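Local coordinates for DUF3828 domain-containing protein (Bacteroides thetaiotaomicron, PDB 3KZT), which is of unknown function, a DUF3828 domain-containing protein whose natural form carries a lipoprotein signal motif and so is probably membrane-attached, at residues E26-I31 against Q133-D137; L65-R71 against I136-E142; N103-Y109 against V121-V127. All blocks are in the same frame, centred on the assembly; numbering follows the deposited sequence.

Contact 1 of 3, residues E26-I31 against Q133-D137; sequences EAIGMI and QYLID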
loop_
_atom_site.group_PDB
_atom_site.type_symbol
_atom_site.label_atom_id
_atom_site.label_comp_id
_atom_site.label_asym_id
_atom_site.label_seq_id
_atom_site.Cartn_x
_atom_site.Cartn_y
_atom_site.Cartn_z
ATOM N N GLU A 26 10.869 13.130 -8.109
ATOM C CA GLU A 26 11.426 11.774 -8.257
ATOM C C GLU A 26 11.795 11.184 -6.890
ATOM O O GLU A 26 11.487 10.034 -6.628
ATOM C CB GLU A 26 12.671 11.762 -9.177
ATOM C CG GLU A 26 12.366 12.069 -10.643
ATOM C CD GLU A 26 13.604 12.183 -11.532
ATOM O OE1 GLU A 26 14.742 11.873 -11.090
ATOM O OE2 GLU A 26 13.429 12.583 -12.687
ATOM N N ALA A 27 12.452 11.994 -6.042
ATOM C CA ALA A 27 12.840 11.588 -4.675
ATOM C C ALA A 27 11.602 11.303 -3.829
ATOM O O ALA A 27 11.538 10.285 -3.160
ATOM C CB ALA A 27 13.704 12.676 -4.003
ATOM N N ILE A 28 10.626 12.216 -3.885
ATOM C CA ILE A 28 9.325 12.037 -3.216
ATOM C C ILE A 28 8.649 10.693 -3.640
ATOM O O ILE A 28 8.245 9.925 -2.779
ATOM C CB ILE A 28 8.395 13.302 -3.429
ATOM C CG1 ILE A 28 8.900 14.453 -2.542
ATOM C CG2 ILE A 28 6.938 12.997 -3.085
ATOM C CD1 ILE A 28 8.284 15.783 -2.831
ATOM N N GLY A 29 8.616 10.414 -4.955
ATOM C CA GLY A 29 8.076 9.154 -5.517
ATOM C C GLY A 29 8.708 7.890 -4.928
ATOM O O GLY A 29 8.006 6.943 -4.605
HETATM N N MSE A 30 10.022 7.888 -4.795
HETATM C CA MSE A 30 10.749 6.756 -4.156
HETATM C C MSE A 30 10.378 6.597 -2.670
HETATM O O MSE A 30 10.145 5.484 -2.213
HETATM C CB MSE A 30 12.264 6.944 -4.281
HETATM C CG MSE A 30 13.105 5.844 -3.562
HETATM SE SE MSE A 30 13.406 6.132 -1.651
HETATM C CE MSE A 30 14.437 7.797 -1.811
ATOM N N ILE A 31 10.368 7.719 -1.937
ATOM C CA ILE A 31 10.010 7.748 -0.504
ATOM C C ILE A 31 8.577 7.214 -0.298
ATOM O O ILE A 31 8.356 6.375 0.561
ATOM C CB ILE A 31 10.171 9.177 0.117
ATOM C CG1 ILE A 31 11.662 9.613 0.115
ATOM C CG2 ILE A 31 9.681 9.194 1.600
ATOM C CD1 ILE A 31 11.884 11.126 0.366
ATOM N N GLN A 133 19.617 5.521 -9.047
ATOM C CA GLN A 133 18.697 4.968 -8.023
ATOM C C GLN A 133 18.666 5.857 -6.791
ATOM O O GLN A 133 19.717 6.189 -6.261
ATOM C CB GLN A 133 19.160 3.570 -7.570
ATOM C CG GLN A 133 19.101 2.500 -8.640
ATOM C CD GLN A 133 17.688 2.114 -8.980
ATOM O OE1 GLN A 133 17.192 2.440 -10.068
ATOM N NE2 GLN A 133 16.999 1.455 -8.038
ATOM N N TYR A 134 17.457 6.215 -6.337
ATOM C CA TYR A 134 17.264 7.001 -5.109
ATOM C C TYR A 134 17.160 6.058 -3.898
ATOM O O TYR A 134 16.489 5.033 -3.965
ATOM C CB TYR A 134 16.013 7.868 -5.202
ATOM C CG TYR A 134 16.114 8.959 -6.235
ATOM C CD1 TYR A 134 16.749 10.164 -5.934
ATOM C CD2 TYR A 134 15.573 8.796 -7.519
ATOM C CE1 TYR A 134 16.834 11.186 -6.867
ATOM C CE2 TYR A 134 15.661 9.817 -8.468
ATOM C CZ TYR A 134 16.296 11.013 -8.124
ATOM O OH TYR A 134 16.400 12.030 -9.016
ATOM N N LEU A 135 17.849 6.415 -2.815
ATOM C CA LEU A 135 17.880 5.631 -1.570
ATOM C C LEU A 135 17.830 6.587 -0.404
ATOM O O LEU A 135 18.317 7.703 -0.516
ATOM C CB LEU A 135 19.171 4.809 -1.486
ATOM C CG LEU A 135 19.397 3.721 -2.537
ATOM C CD1 LEU A 135 20.805 3.183 -2.451
ATOM C CD2 LEU A 135 18.388 2.608 -2.363
ATOM N N ILE A 136 17.223 6.156 0.711
ATOM C CA ILE A 136 17.176 6.961 1.923
ATOM C C ILE A 136 18.471 6.625 2.679
ATOM O O ILE A 136 18.718 5.463 2.963
ATOM C CB ILE A 136 15.924 6.652 2.789
ATOM C CG1 ILE A 136 14.629 6.985 2.015
ATOM C CG2 ILE A 136 15.954 7.458 4.040
ATOM C CD1 ILE A 136 13.353 6.560 2.701
ATOM N N ASP A 137 19.302 7.633 2.964
ATOM C CA ASP A 137 20.598 7.423 3.687
ATOM C C ASP A 137 20.633 7.935 5.139
ATOM O O ASP A 137 21.632 7.727 5.822
ATOM C CB ASP A 137 21.798 7.948 2.874
ATOM C CG ASP A 137 21.817 9.465 2.718
ATOM O OD1 ASP A 137 20.792 10.145 2.943
ATOM O OD2 ASP A 137 22.882 9.979 2.339
#
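The ring of Y134 lies against the backbone of helix 26-31, with the CA of A27 and the carbonyl carbon of E26 over one of its faces. A27 is what makes the hollow: its small side chain lets the ring come close, and its CA stands 4.3 Å from CD1 of Y134. At the far end of the ring, E26 closes the hollow. Its CB rests 3.6 Å from CE2 of Y134, and the chain then runs out extended, so that the carboxylate reaches the phenol and OH of Y134 donates a 2.7 Å hydrogen bond to OE1 of E26. The oxygen is met on its anti side, with carboxylate and ring planes turned 71° apart; OE2 is held by a salt bridge to R22.

Selenomethionine M30 is the bump on the helix side. With CG anti to the backbone N (chi1 176°) and bends at the next two torsions, its chain puts CE into the notch between CB of Y134, at 3.7 Å, and CG1 of I136, at 3.9 Å, beside the backbone of L135. Further along, CG1 of I31 meets CD1 of I136 at 4.3 Å. M30 and I31 also touch V127 on the adjoining strand. Helix and strand axes cross at -65°, 8.4 Å apart, in an alpha+beta fold whose N-terminal helix is laid across one face of an antiparallel meander sheet.

Contact 2 of 3, residues L65-R71 against I136-E142; sequences LIEKVDR and IDDITPE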
loop_
_atom_site.group_PDB
_atom_site.type_symbol
_atom_site.label_atom_id
_atom_site.label_comp_id
_atom_site.label_asym_id
_atom_site.label_seq_id
_atom_site.Cartn_x
_atom_site.Cartn_y
_atom_site.Cartn_z
ATOM N N LEU A 65 22.206 3.560 7.220
ATOM C CA LEU A 65 20.886 3.869 7.827
ATOM C C LEU A 65 20.230 2.653 8.513
ATOM O O LEU A 65 19.622 2.804 9.585
ATOM C CB LEU A 65 19.919 4.455 6.779
ATOM C CG LEU A 65 18.477 4.794 7.223
ATOM C CD1 LEU A 65 18.437 5.627 8.488
ATOM C CD2 LEU A 65 17.744 5.501 6.099
ATOM N N ILE A 66 20.334 1.470 7.874
ATOM C CA ILE A 66 19.810 0.191 8.437
ATOM C C ILE A 66 20.449 -0.117 9.818
ATOM O O ILE A 66 19.754 -0.557 10.743
ATOM C CB ILE A 66 20.041 -1.008 7.451
ATOM C CG1 ILE A 66 19.135 -0.882 6.224
ATOM C CG2 ILE A 66 19.744 -2.350 8.124
ATOM C CD1 ILE A 66 19.515 -1.843 5.090
ATOM N N GLU A 67 21.758 0.130 9.932
ATOM C CA GLU A 67 22.483 0.028 11.219
ATOM C C GLU A 67 22.003 1.074 12.239
ATOM O O GLU A 67 21.858 0.758 13.412
ATOM C CB GLU A 67 23.998 0.160 11.012
ATOM C CG GLU A 67 24.646 -1.078 10.367
ATOM C CD GLU A 67 26.176 -0.954 10.193
ATOM O OE1 GLU A 67 26.694 0.182 10.044
ATOM O OE2 GLU A 67 26.856 -2.008 10.196
ATOM N N LYS A 68 21.781 2.314 11.785
ATOM C CA LYS A 68 21.195 3.382 12.640
ATOM C C LYS A 68 19.747 3.034 13.102
ATOM O O LYS A 68 19.356 3.393 14.219
ATOM C CB LYS A 68 21.241 4.764 11.924
ATOM C CG LYS A 68 20.463 5.900 12.639
ATOM C CD LYS A 68 20.762 7.277 12.081
ATOM C CE LYS A 68 19.913 8.329 12.827
ATOM N NZ LYS A 68 20.091 9.732 12.350
ATOM N N VAL A 69 18.972 2.363 12.238
ATOM C CA VAL A 69 17.614 1.905 12.592
ATOM C C VAL A 69 17.669 0.827 13.692
ATOM O O VAL A 69 16.829 0.833 14.587
ATOM C CB VAL A 69 16.807 1.425 11.335
ATOM C CG1 VAL A 69 15.476 0.768 11.737
ATOM C CG2 VAL A 69 16.545 2.603 10.410
ATOM N N ASP A 70 18.668 -0.067 13.631
ATOM C CA ASP A 70 18.894 -1.066 14.698
ATOM C C ASP A 70 19.234 -0.410 16.036
ATOM O O ASP A 70 18.723 -0.858 17.073
ATOM C CB ASP A 70 20.004 -2.068 14.318
ATOM C CG ASP A 70 19.605 -3.003 13.185
ATOM O OD1 ASP A 70 18.440 -2.972 12.732
ATOM O OD2 ASP A 70 20.476 -3.781 12.744
ATOM N N ARG A 71 20.095 0.629 16.014
ATOM C CA ARG A 71 20.434 1.417 17.232
ATOM C C ARG A 71 19.186 2.056 17.832
ATOM O O ARG A 71 18.973 2.005 19.049
ATOM C CB ARG A 71 21.451 2.547 16.936
ATOM C CG ARG A 71 22.882 2.119 16.790
ATOM C CD ARG A 71 23.819 3.331 16.912
ATOM N NE ARG A 71 23.374 4.476 16.106
ATOM C CZ ARG A 71 22.719 5.527 16.599
ATOM N NH1 ARG A 71 22.432 5.588 17.888
ATOM N NH2 ARG A 71 22.355 6.515 15.802
ATOM N N ILE A 136 17.223 6.156 0.711
ATOM C CA ILE A 136 17.176 6.961 1.923
ATOM C C ILE A 136 18.471 6.625 2.679
ATOM O O ILE A 136 18.718 5.463 2.963
ATOM C CB ILE A 136 15.924 6.652 2.789
ATOM C CG1 ILE A 136 14.629 6.985 2.015
ATOM C CG2 ILE A 136 15.954 7.458 4.040
ATOM C CD1 ILE A 136 13.353 6.560 2.701
ATOM N N ASP A 137 19.302 7.633 2.964
ATOM C CA ASP A 137 20.598 7.423 3.687
ATOM C C ASP A 137 20.633 7.935 5.139
ATOM O O ASP A 137 21.632 7.727 5.822
ATOM C CB ASP A 137 21.798 7.948 2.874
ATOM C CG ASP A 137 21.817 9.465 2.718
ATOM O OD1 ASP A 137 20.792 10.145 2.943
ATOM O OD2 ASP A 137 22.882 9.979 2.339
ATOM N N ASP A 138 19.566 8.615 5.593
ATOM C CA ASP A 138 19.450 9.028 6.993
ATOM C C ASP A 138 17.990 9.368 7.366
ATOM O O ASP A 138 17.201 9.764 6.502
ATOM C CB ASP A 138 20.357 10.257 7.275
ATOM C CG ASP A 138 20.607 10.491 8.775
ATOM O OD1 ASP A 138 20.448 9.562 9.591
ATOM O OD2 ASP A 138 20.976 11.619 9.128
ATOM N N ILE A 139 17.643 9.168 8.649
ATOM C CA ILE A 139 16.334 9.617 9.224
ATOM C C ILE A 139 16.569 10.190 10.613
ATOM O O ILE A 139 17.526 9.786 11.264
ATOM C CB ILE A 139 15.242 8.466 9.307
ATOM C CG1 ILE A 139 15.595 7.365 10.355
ATOM C CG2 ILE A 139 15.008 7.849 7.951
ATOM C CD1 ILE A 139 14.487 6.324 10.532
ATOM N N THR A 140 15.694 11.117 11.049
ATOM C CA THR A 140 15.687 11.660 12.449
ATOM C C THR A 140 17.112 12.129 12.872
ATOM O O THR A 140 17.759 11.458 13.692
ATOM C CB THR A 140 15.116 10.594 13.410
ATOM O OG1 THR A 140 13.861 10.140 12.882
ATOM C CG2 THR A 140 14.900 11.155 14.845
ATOM N N PRO A 141 17.610 13.251 12.257
ATOM C CA PRO A 141 19.010 13.749 12.345
ATOM C C PRO A 141 19.784 13.548 13.681
ATOM O O PRO A 141 19.233 13.826 14.762
ATOM C CB PRO A 141 18.864 15.245 12.044
ATOM C CG PRO A 141 17.691 15.356 11.174
ATOM C CD PRO A 141 16.794 14.151 11.404
ATOM N N GLU A 142 21.036 13.054 13.566
ATOM C CA GLU A 142 21.960 12.829 14.713
ATOM C C GLU A 142 23.181 13.747 14.558
ATOM O O GLU A 142 23.872 14.061 15.533
ATOM C CB GLU A 142 22.403 11.338 14.805
ATOM C CG GLU A 142 23.180 10.760 13.536
ATOM C CD GLU A 142 23.695 9.310 13.722
ATOM O OE1 GLU A 142 23.644 8.777 14.853
ATOM O OE2 GLU A 142 24.163 8.714 12.721
#
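K68 leaves its helix with CG anti to the backbone N (chi1 171°) and stays extended through every later torsion, which carries the ammonium group straight out to the end of strand 136-139. L65, one turn earlier, also starts anti, but its chi2 of 50° spreads the two methyls along the strand.

The NZ of K68 is gripped by three oxygens. OD1 of D138 takes it at 2.8 Å on the syn side, as a salt bridge; the carbonyl O of I139 receives it at 2.8 Å, with the donor tilted modestly from the carbonyl plane. O of T140 accepts a longer bond of 3.2 Å from NZ, which stands well above that carbonyl plane. The amine thus ties together three successive residues where the strand gives way to a turn. E142 comes at K68 from the opposite direction, its carboxylate near enough that its charge probably adds to the attraction, though short of a salt bridge. R71 has two conformers; in the one described here its NH2 makes a salt bridge of 2.8 Å to OE1 of E142, guanidinium and carboxylate planes 7° apart, so this pairing is doubtful as a constant feature.

Toward the start of the strand the contact is apolar. CD2 of L65 presses tightly on CG2 of I136 at 3.4 Å, while CD1 of L65 lies 3.8 Å from CG1 of I139, the two side chains crossing at about a right angle. V69 extends the apolar patch more loosely towards I139.

D137 and D138 both face R126 on the adjoining strand, and D137 forms a salt bridge with it. This is a classic beta bulge in an edge strand, with helix 63-75 packed beside it.

Contact 3 of 3, residues N103-Y109 against V121-V127; sequences NWYEVNY and VSIPVRV. With EDO (1,2-ethanediol), chain C; SO4 (sulfate ion), chain E.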
loop_
_atom_site.group_PDB
_atom_site.type_symbol
_atom_site.label_atom_id
_atom_site.label_comp_id
_atom_site.label_asym_id
_atom_site.label_seq_id
_atom_site.Cartn_x
_atom_site.Cartn_y
_atom_site.Cartn_z
ATOM N N ASN A 103 18.843 17.771 0.428
ATOM C CA ASN A 103 18.360 16.412 0.216
ATOM C C ASN A 103 17.416 15.876 1.341
ATOM O O ASN A 103 17.107 14.687 1.349
ATOM C CB ASN A 103 19.565 15.473 0.021
ATOM C CG ASN A 103 20.414 15.840 -1.201
ATOM O OD1 ASN A 103 19.896 16.242 -2.232
ATOM N ND2 ASN A 103 21.719 15.666 -1.085
ATOM N N TRP A 104 16.956 16.755 2.260
ATOM C CA TRP A 104 16.032 16.362 3.339
ATOM C C TRP A 104 14.584 16.513 2.873
ATOM O O TRP A 104 14.240 17.475 2.180
ATOM C CB TRP A 104 16.275 17.160 4.638
ATOM C CG TRP A 104 17.471 16.677 5.359
ATOM C CD1 TRP A 104 18.740 17.151 5.242
ATOM C CD2 TRP A 104 17.527 15.580 6.276
ATOM N NE1 TRP A 104 19.592 16.430 6.049
ATOM C CE2 TRP A 104 18.873 15.459 6.699
ATOM C CE3 TRP A 104 16.569 14.691 6.796
ATOM C CZ2 TRP A 104 19.293 14.480 7.616
ATOM C CZ3 TRP A 104 16.986 13.710 7.710
ATOM C CH2 TRP A 104 18.339 13.617 8.108
ATOM N N TYR A 105 13.767 15.524 3.240
ATOM C CA TYR A 105 12.339 15.463 2.925
ATOM C C TYR A 105 11.648 15.125 4.238
ATOM O O TYR A 105 12.299 14.640 5.162
ATOM C CB TYR A 105 12.077 14.382 1.839
ATOM C CG TYR A 105 12.736 14.728 0.523
ATOM C CD1 TYR A 105 14.093 14.480 0.317
ATOM C CD2 TYR A 105 12.015 15.326 -0.512
ATOM C CE1 TYR A 105 14.719 14.824 -0.879
ATOM C CE2 TYR A 105 12.629 15.672 -1.718
ATOM C CZ TYR A 105 13.973 15.417 -1.893
ATOM O OH TYR A 105 14.588 15.759 -3.055
ATOM N N GLU A 106 10.353 15.400 4.324
ATOM C CA GLU A 106 9.559 15.140 5.531
ATOM C C GLU A 106 8.444 14.167 5.159
ATOM O O GLU A 106 7.696 14.441 4.231
ATOM C CB GLU A 106 8.966 16.459 6.052
ATOM C CG GLU A 106 8.066 16.326 7.289
ATOM C CD GLU A 106 7.581 17.663 7.786
ATOM O OE1 GLU A 106 8.319 18.307 8.568
ATOM O OE2 GLU A 106 6.450 18.055 7.429
ATOM N N VAL A 107 8.352 13.042 5.886
ATOM C CA VAL A 107 7.293 12.037 5.698
ATOM C C VAL A 107 6.231 12.283 6.773
ATOM O O VAL A 107 6.502 12.076 7.963
ATOM C CB VAL A 107 7.838 10.601 5.829
ATOM C CG1 VAL A 107 6.682 9.578 5.803
ATOM C CG2 VAL A 107 8.837 10.313 4.706
ATOM N N ASN A 108 5.042 12.727 6.346
ATOM C CA ASN A 108 3.912 13.031 7.241
ATOM C C ASN A 108 2.803 12.007 7.106
ATOM O O ASN A 108 2.459 11.621 5.985
ATOM C CB ASN A 108 3.344 14.407 6.915
ATOM C CG ASN A 108 4.341 15.512 7.150
ATOM O OD1 ASN A 108 4.729 15.767 8.278
ATOM N ND2 ASN A 108 4.778 16.175 6.063
ATOM N N TYR A 109 2.262 11.551 8.248
ATOM C CA TYR A 109 1.074 10.673 8.283
ATOM C C TYR A 109 0.435 10.743 9.686
ATOM O O TYR A 109 1.120 10.995 10.669
ATOM C CB TYR A 109 1.403 9.207 7.884
ATOM C CG TYR A 109 1.894 8.303 9.014
ATOM C CD1 TYR A 109 3.238 8.237 9.346
ATOM C CD2 TYR A 109 0.989 7.486 9.740
ATOM C CE1 TYR A 109 3.687 7.401 10.386
ATOM C CE2 TYR A 109 1.422 6.669 10.767
ATOM C CZ TYR A 109 2.768 6.619 11.081
ATOM O OH TYR A 109 3.183 5.802 12.093
ATOM N N VAL A 121 2.388 12.304 12.904
ATOM C CA VAL A 121 3.786 11.810 12.830
ATOM C C VAL A 121 4.491 12.563 11.692
ATOM O O VAL A 121 3.883 12.779 10.635
ATOM C CB VAL A 121 3.833 10.293 12.596
ATOM C CG1 VAL A 121 5.277 9.798 12.562
ATOM C CG2 VAL A 121 3.062 9.568 13.713
ATOM N N SER A 122 5.755 12.970 11.945
ATOM C CA SER A 122 6.563 13.738 10.996
ATOM C C SER A 122 8.045 13.309 11.096
ATOM O O SER A 122 8.762 13.753 11.999
ATOM C CB SER A 122 6.404 15.231 11.285
ATOM O OG SER A 122 7.200 16.007 10.424
ATOM N N ILE A 123 8.483 12.437 10.162
ATOM C CA ILE A 123 9.859 11.919 10.113
ATOM C C ILE A 123 10.687 12.659 9.027
ATOM O O ILE A 123 10.362 12.546 7.825
ATOM C CB ILE A 123 9.899 10.363 9.772
ATOM C CG1 ILE A 123 8.994 9.545 10.715
ATOM C CG2 ILE A 123 11.343 9.832 9.834
ATOM C CD1 ILE A 123 7.606 9.254 10.147
ATOM N N PRO A 124 11.741 13.431 9.435
ATOM C CA PRO A 124 12.641 13.940 8.401
ATOM C C PRO A 124 13.489 12.769 7.867
ATOM O O PRO A 124 14.014 11.979 8.683
ATOM C CB PRO A 124 13.529 14.949 9.155
ATOM C CG PRO A 124 12.890 15.120 10.513
ATOM C CD PRO A 124 12.155 13.885 10.777
ATOM N N VAL A 125 13.569 12.633 6.531
ATOM C CA VAL A 125 14.382 11.591 5.875
ATOM C C VAL A 125 15.271 12.241 4.798
ATOM O O VAL A 125 14.829 13.175 4.104
ATOM C CB VAL A 125 13.510 10.437 5.283
ATOM C CG1 VAL A 125 12.554 9.889 6.346
ATOM C CG2 VAL A 125 12.738 10.873 4.028
ATOM N N ARG A 126 16.522 11.759 4.690
ATOM C CA ARG A 126 17.499 12.266 3.731
ATOM C C ARG A 126 17.699 11.237 2.609
ATOM O O ARG A 126 17.768 10.035 2.881
ATOM C CB ARG A 126 18.821 12.561 4.414
ATOM C CG ARG A 126 19.656 13.575 3.656
ATOM C CD ARG A 126 20.984 13.835 4.334
ATOM N NE ARG A 126 22.013 12.840 4.024
ATOM C CZ ARG A 126 23.246 12.816 4.565
ATOM N NH1 ARG A 126 23.636 13.732 5.489
ATOM N NH2 ARG A 126 24.110 11.858 4.192
ATOM N N VAL A 127 17.823 11.735 1.365
ATOM C CA VAL A 127 17.897 10.910 0.145
ATOM C C VAL A 127 19.248 11.067 -0.562
ATOM O O VAL A 127 19.746 12.180 -0.678
ATOM C CB VAL A 127 16.760 11.310 -0.864
ATOM C CG1 VAL A 127 16.945 10.607 -2.231
ATOM C CG2 VAL A 127 15.400 10.981 -0.284
HETATM C C1 EDO C . 18.511 13.806 -4.613
HETATM O O1 EDO C . 19.826 14.363 -4.520
HETATM C C2 EDO C . 17.762 14.004 -3.303
HETATM O O2 EDO C . 17.380 15.377 -3.135
HETATM S S SO4 E . 23.045 17.561 5.833
HETATM O O1 SO4 E . 24.267 17.296 5.080
HETATM O O2 SO4 E . 21.993 18.026 4.924
HETATM O O3 SO4 E . 23.315 18.599 6.828
HETATM O O4 SO4 E . 22.622 16.337 6.510
#
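The indole of W104 lies flat over the stem of R126: CB of R126 sits above the middle of the six-membered ring, 3.6 Å from its centroid, a CH-pi contact within 6° of the normal. With CG anti to its backbone N, R126 continues across that face, and a bend at chi3 (82°) leaves NH1 donating to the same sulfate oxygen, O4, as NE1 of W104, at 3.0 and 3.1 Å; the guanidinium plane stands 76° from the indole. NH2 of R126 is salt-bridged to D137. The sulfate, like the ethanediol near Y105, probably comes from the crystallisation liquor. An alanine in place of W104 is likely to leave the aliphatic stem of R126 uncovered.

The face bearing Y105, V107 and Y109 is largely apolar. CG2 of V127 lies 3.8 Å from CD1 of Y105, whose OH donates to the ethanediol, which in turn bonds N103. Further along, CG2 of V107 packs on CG2 of V125, and CB of V121 lies over the Y109 ring, whose OH bonds I82 O. On the W104 face, ND2 of N108 donates to the anti lone pair of OE2 of E106. Paired backbone bonds at Y105-V125, V107-I123 and Y109-V121 complete an antiparallel beta hairpin.

The three contacts stand around one antiparallel sheet of order 96-101, 104-111, 119-130, 133-139. Contact 3 joins its two middle strands and is nested in the chain between the halves of the other two, which both end on edge strand 133-139. Contact 1 brings the N-terminal helix 13-41 to that strand, and contact 2 brings helix 63-75 to its C-terminal end, sharing I136 and D137. Their centres lie about 15 Å apart; the centre of contact 3 is about 11 Å from that of contact 1 and about 12 Å from that of contact 2. Strand 133-139 thus joins both helices to the sheet, and helix 13-41 also touches the hairpin directly, I31 on V107 and A27 on Y105.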